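Predicted DNA-binding transcriptional regulator (Aliivibrio fischeri ES114, PDB 7DWN) probably acts as a LysR-type transcription factor, a tetramer that binds DNA and regulates transcription from its target promoters. Local coordinates at residues M111-L124 / H278-N290. Residues are numbered along the deposited sequence; the frame is centred on the assembly and turned at random.
Sequences MQQAFDEGDYKPIL and HPAGEKVWSILCN
Phe115 reaches helix 279-290 with the far rim of its ring, where CD1 of Ile287 meets the edge close to the ring plane, 3.4 Å from CE1 of Phe115. CZ of Phe115 sits 3.8 Å from CG2 of Val284. The contact belongs to the periplasmic-binding-protein-like fold of the LysR effector domain: helix 101-114, the loop after it and strand 123-128 are packed against the C-terminal helix. Phe115 is wedged within its own segment, with the carbonyl O of Met111 over one face and CD of Pro122 over the other, each offset toward the rim, and CG of Leu124 at the edge; these neighbours restrict how the ring can turn. SD of Met111 lies beside CG and CD2 of Leu288, and the bend about the CG-SD bond (chi3 -46°) swings CE of Met111 to 3.6 Å from CD2 of Leu288. Nearer the backbone, CG of Met111 touches CG2 of Ile287, the branch that also meets CB of Ala114. Val284 divides its work, CG1 facing SD of Met111 and CG2 shared between Phe115 and CD2 of Leu124, and it also packs on Val95 and Ile145 of the neighbouring strands. No hydrogen bond joins the two segments; the grip is apolar. Nearby, Leu124 packs on Phe219 of a second subunit, whose strand continues the sheet. At the more exposed side, Lys283 sends its aliphatic chain across the Pro122 ring at about a right angle. Its CG stands anti to the backbone N (chi1 172°), and the extended chain places CD 3.6 Å from CG of Pro122.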
loop_
_atom_site.group_PDB
_atom_site.type_symbol
_atom_site.label_atom_id
_atom_site.label_comp_id
_atom_site.label_asym_id
_atom_site.label_seq_id
_atom_site.Cartn_x
_atom_site.Cartn_y
_atom_site.Cartn_z
ATOM N N MET A 111 -6.048 28.026 25.497
ATOM C CA MET A 111 -6.381 26.720 26.067
ATOM C C MET A 111 -5.417 26.340 27.185
ATOM O O MET A 111 -5.826 25.820 28.233
ATOM C CB MET A 111 -6.334 25.667 24.963
ATOM C CG MET A 111 -7.530 24.754 24.855
ATOM S SD MET A 111 -7.235 23.563 23.536
ATOM C CE MET A 111 -6.623 24.646 22.245
ATOM N N GLN A 112 -4.123 26.570 26.956
ATOM C CA GLN A 112 -3.093 26.223 27.924
ATOM C C GLN A 112 -3.289 26.993 29.217
ATOM O O GLN A 112 -3.072 26.458 30.309
ATOM C CB GLN A 112 -1.715 26.515 27.327
ATOM C CG GLN A 112 -0.538 26.051 28.165
ATOM C CD GLN A 112 -0.226 24.584 27.960
ATOM O OE1 GLN A 112 -0.900 23.896 27.194
ATOM N NE2 GLN A 112 0.804 24.097 28.643
ATOM N N GLN A 113 -3.697 28.257 29.112
ATOM C CA GLN A 113 -4.007 29.002 30.324
ATOM C C GLN A 113 -5.294 28.497 30.966
ATOM O O GLN A 113 -5.410 28.470 32.196
ATOM C CB GLN A 113 -4.099 30.497 30.032
ATOM C CG GLN A 113 -4.302 31.331 31.285
ATOM C CD GLN A 113 -3.369 30.925 32.413
ATOM O OE1 GLN A 113 -2.173 30.719 32.205
ATOM N NE2 GLN A 113 -3.919 30.800 33.616
ATOM N N ALA A 114 -6.273 28.087 30.152
ATOM C CA ALA A 114 -7.502 27.526 30.710
ATOM C C ALA A 114 -7.222 26.264 31.514
ATOM O O ALA A 114 -7.974 25.935 32.440
ATOM C CB ALA A 114 -8.513 27.229 29.603
ATOM N N PHE A 115 -6.155 25.545 31.169
ATOM C CA PHE A 115 -5.755 24.380 31.957
ATOM C C PHE A 115 -5.346 24.734 33.384
ATOM O O PHE A 115 -5.267 23.832 34.227
ATOM C CB PHE A 115 -4.597 23.647 31.279
ATOM C CG PHE A 115 -4.975 22.955 30.005
ATOM C CD1 PHE A 115 -6.249 22.445 29.822
ATOM C CD2 PHE A 115 -4.050 22.810 28.988
ATOM C CE1 PHE A 115 -6.589 21.803 28.645
ATOM C CE2 PHE A 115 -4.386 22.172 27.811
ATOM C CZ PHE A 115 -5.656 21.669 27.640
ATOM N N ASP A 116 -5.088 26.012 33.678
ATOM C CA ASP A 116 -4.565 26.429 34.975
ATOM C C ASP A 116 -5.634 26.915 35.947
ATOM O O ASP A 116 -5.319 27.122 37.124
ATOM C CB ASP A 116 -3.513 27.534 34.799
ATOM C CG ASP A 116 -2.344 27.095 33.946
ATOM O OD1 ASP A 116 -2.455 26.047 33.275
ATOM O OD2 ASP A 116 -1.313 27.798 33.948
ATOM N N GLU A 117 -6.873 27.113 35.495
ATOM C CA GLU A 117 -7.984 27.518 36.361
ATOM C C GLU A 117 -8.946 26.338 36.415
ATOM O O GLU A 117 -9.763 26.142 35.509
ATOM C CB GLU A 117 -8.666 28.781 35.848
ATOM C CG GLU A 117 -9.297 29.628 36.947
ATOM C CD GLU A 117 -8.340 30.657 37.516
ATOM O OE1 GLU A 117 -7.744 31.416 36.722
ATOM O OE2 GLU A 117 -8.186 30.711 38.754
ATOM N N GLY A 118 -8.868 25.573 37.499
ATOM C CA GLY A 118 -9.269 24.186 37.470
ATOM C C GLY A 118 -8.001 23.360 37.420
ATOM O O GLY A 118 -7.254 23.427 36.440
ATOM N N ASP A 119 -7.726 22.602 38.475
ATOM C CA ASP A 119 -6.405 22.020 38.637
ATOM C C ASP A 119 -6.318 20.641 37.989
ATOM O O ASP A 119 -7.327 19.959 37.787
ATOM C CB ASP A 119 -6.025 21.949 40.116
ATOM C CG ASP A 119 -5.740 23.321 40.705
ATOM O OD1 ASP A 119 -5.555 24.286 39.931
ATOM O OD2 ASP A 119 -5.684 23.429 41.947
ATOM N N TYR A 120 -5.072 20.249 37.686
ATOM C CA TYR A 120 -4.667 19.126 36.839
ATOM C C TYR A 120 -4.691 19.572 35.383
ATOM O O TYR A 120 -5.756 19.777 34.793
ATOM C CB TYR A 120 -5.523 17.876 37.094
ATOM C CG TYR A 120 -5.978 17.071 35.890
ATOM C CD1 TYR A 120 -5.070 16.453 35.040
ATOM C CD2 TYR A 120 -7.332 16.885 35.635
ATOM C CE1 TYR A 120 -5.497 15.709 33.953
ATOM C CE2 TYR A 120 -7.765 16.138 34.552
ATOM C CZ TYR A 120 -6.842 15.552 33.715
ATOM O OH TYR A 120 -7.255 14.806 32.636
ATOM N N LYS A 121 -3.503 19.750 34.814
ATOM C CA LYS A 121 -3.359 20.273 33.471
ATOM C C LYS A 121 -3.094 19.121 32.517
ATOM O O LYS A 121 -2.158 18.334 32.750
ATOM C CB LYS A 121 -2.230 21.299 33.426
ATOM C CG LYS A 121 -1.112 21.059 32.427
ATOM C CD LYS A 121 0.237 21.307 33.077
ATOM C CE LYS A 121 1.361 21.039 32.107
ATOM N NZ LYS A 121 1.157 21.767 30.825
ATOM N N PRO A 122 -3.919 18.926 31.493
ATOM C CA PRO A 122 -3.618 17.906 30.485
ATOM C C PRO A 122 -2.449 18.338 29.618
ATOM O O PRO A 122 -2.071 19.509 29.570
ATOM C CB PRO A 122 -4.916 17.813 29.668
ATOM C CG PRO A 122 -5.970 18.387 30.560
ATOM C CD PRO A 122 -5.290 19.448 31.366
ATOM N N ILE A 123 -1.867 17.359 28.939
ATOM C CA ILE A 123 -0.674 17.559 28.128
ATOM C C ILE A 123 -1.067 17.498 26.659
ATOM O O ILE A 123 -1.740 16.555 26.230
ATOM C CB ILE A 123 0.408 16.516 28.449
ATOM C CG1 ILE A 123 0.739 16.530 29.943
ATOM C CG2 ILE A 123 1.640 16.801 27.637
ATOM C CD1 ILE A 123 1.331 17.833 30.423
ATOM N N LEU A 124 -0.645 18.502 25.894
ATOM C CA LEU A 124 -0.956 18.600 24.475
ATOM C C LEU A 124 0.238 18.169 23.636
ATOM O O LEU A 124 1.386 18.491 23.957
ATOM C CB LEU A 124 -1.347 20.031 24.099
ATOM C CG LEU A 124 -2.512 20.698 24.833
ATOM C CD1 LEU A 124 -2.629 22.155 24.412
ATOM C CD2 LEU A 124 -3.810 19.955 24.566
ATOM N N HIS A 278 -10.217 9.377 25.707
ATOM C CA HIS A 278 -9.706 9.250 27.058
ATOM C C HIS A 278 -10.040 10.523 27.836
ATOM O O HIS A 278 -10.254 11.580 27.237
ATOM C CB HIS A 278 -8.198 8.990 27.038
ATOM C CG HIS A 278 -7.411 10.015 26.283
ATOM N ND1 HIS A 278 -7.523 10.188 24.921
ATOM C CD2 HIS A 278 -6.487 10.913 26.700
ATOM C CE1 HIS A 278 -6.709 11.154 24.532
ATOM N NE2 HIS A 278 -6.068 11.610 25.593
ATOM N N PRO A 279 -10.116 10.437 29.171
ATOM C CA PRO A 279 -10.561 11.603 29.961
ATOM C C PRO A 279 -9.870 12.914 29.608
ATOM O O PRO A 279 -10.535 13.956 29.537
ATOM C CB PRO A 279 -10.255 11.165 31.399
ATOM C CG PRO A 279 -10.423 9.679 31.363
ATOM C CD PRO A 279 -9.931 9.239 30.010
ATOM N N ALA A 280 -8.555 12.888 29.369
ATOM C CA ALA A 280 -7.852 14.107 28.978
ATOM C C ALA A 280 -8.349 14.629 27.633
ATOM O O ALA A 280 -8.480 15.845 27.437
ATOM C CB ALA A 280 -6.347 13.853 28.931
ATOM N N GLY A 281 -8.628 13.721 26.693
ATOM C CA GLY A 281 -9.161 14.142 25.409
ATOM C C GLY A 281 -10.516 14.810 25.535
ATOM O O GLY A 281 -10.773 15.842 24.910
ATOM N N GLU A 282 -11.398 14.236 26.357
ATOM C CA GLU A 282 -12.698 14.857 26.576
ATOM C C GLU A 282 -12.564 16.199 27.282
ATOM O O GLU A 282 -13.334 17.120 26.994
ATOM C CB GLU A 282 -13.609 13.919 27.369
ATOM C CG GLU A 282 -13.923 12.602 26.663
ATOM C CD GLU A 282 -14.822 12.766 25.443
ATOM O OE1 GLU A 282 -15.319 13.887 25.200
ATOM O OE2 GLU A 282 -15.036 11.764 24.727
ATOM N N LYS A 283 -11.590 16.342 28.185
ATOM C CA LYS A 283 -11.380 17.640 28.821
ATOM C C LYS A 283 -10.940 18.688 27.802
ATOM O O LYS A 283 -11.447 19.818 27.796
ATOM C CB LYS A 283 -10.351 17.526 29.946
ATOM C CG LYS A 283 -9.936 18.877 30.517
ATOM C CD LYS A 283 -9.287 18.742 31.881
ATOM C CE LYS A 283 -8.898 20.104 32.436
ATOM N NZ LYS A 283 -10.075 21.008 32.581
ATOM N N VAL A 284 -9.991 18.330 26.933
ATOM C CA VAL A 284 -9.539 19.270 25.910
ATOM C C VAL A 284 -10.688 19.633 24.975
ATOM O O VAL A 284 -10.857 20.801 24.597
ATOM C CB VAL A 284 -8.336 18.698 25.140
ATOM C CG1 VAL A 284 -7.974 19.609 23.982
ATOM C CG2 VAL A 284 -7.151 18.535 26.076
ATOM N N TRP A 285 -11.503 18.645 24.601
ATOM C CA TRP A 285 -12.640 18.919 23.728
ATOM C C TRP A 285 -13.643 19.846 24.402
ATOM O O TRP A 285 -14.174 20.765 23.768
ATOM C CB TRP A 285 -13.311 17.611 23.316
ATOM C CG TRP A 285 -14.507 17.806 22.437
ATOM C CD1 TRP A 285 -15.814 17.857 22.829
ATOM C CD2 TRP A 285 -14.506 17.979 21.016
ATOM N NE1 TRP A 285 -16.626 18.047 21.738
ATOM C CE2 TRP A 285 -15.848 18.127 20.613
ATOM C CE3 TRP A 285 -13.501 18.022 20.044
ATOM C CZ2 TRP A 285 -16.209 18.314 19.282
ATOM C CZ3 TRP A 285 -13.864 18.204 18.723
ATOM C CH2 TRP A 285 -15.205 18.349 18.355
ATOM N N SER A 286 -13.914 19.621 25.690
ATOM C CA SER A 286 -14.833 20.489 26.418
ATOM C C SER A 286 -14.307 21.916 26.484
ATOM O O SER A 286 -15.072 22.875 26.326
ATOM C CB SER A 286 -15.064 19.941 27.826
ATOM O OG SER A 286 -15.674 20.910 28.662
ATOM N N ILE A 287 -13.003 22.078 26.715
ATOM C CA ILE A 287 -12.438 23.420 26.787
ATOM C C ILE A 287 -12.466 24.094 25.419
ATOM O O ILE A 287 -12.668 25.311 25.322
ATOM C CB ILE A 287 -11.020 23.355 27.383
ATOM C CG1 ILE A 287 -11.111 22.904 28.842
ATOM C CG2 ILE A 287 -10.321 24.705 27.282
ATOM C CD1 ILE A 287 -9.804 22.488 29.449
ATOM N N LEU A 288 -12.291 23.322 24.344
ATOM C CA LEU A 288 -12.416 23.882 23.001
ATOM C C LEU A 288 -13.846 24.323 22.712
ATOM O O LEU A 288 -14.067 25.403 22.150
ATOM C CB LEU A 288 -11.951 22.862 21.963
ATOM C CG LEU A 288 -10.441 22.762 21.768
ATOM C CD1 LEU A 288 -10.094 21.514 20.979
ATOM C CD2 LEU A 288 -9.938 24.004 21.050
ATOM N N CYS A 289 -14.830 23.500 23.085
ATOM C CA CYS A 289 -16.227 23.878 22.900
ATOM C C CYS A 289 -16.610 25.078 23.754
ATOM O O CYS A 289 -17.613 25.739 23.461
ATOM C CB CYS A 289 -17.147 22.700 23.225
ATOM S SG CYS A 289 -16.940 21.258 22.159
ATOM N N ASN A 290 -15.871 25.393 24.778
ATOM C CA ASN A 290 -16.223 26.545 25.495
ATOM C C ASN A 290 -15.510 27.764 25.098
ATOM O O ASN A 290 -16.106 28.514 24.388
ATOM C CB ASN A 290 -16.231 26.337 26.965
ATOM C CG ASN A 290 -17.510 25.707 27.396
ATOM O OD1 ASN A 290 -18.394 26.358 27.826
ATOM N ND2 ASN A 290 -17.628 24.462 27.178
#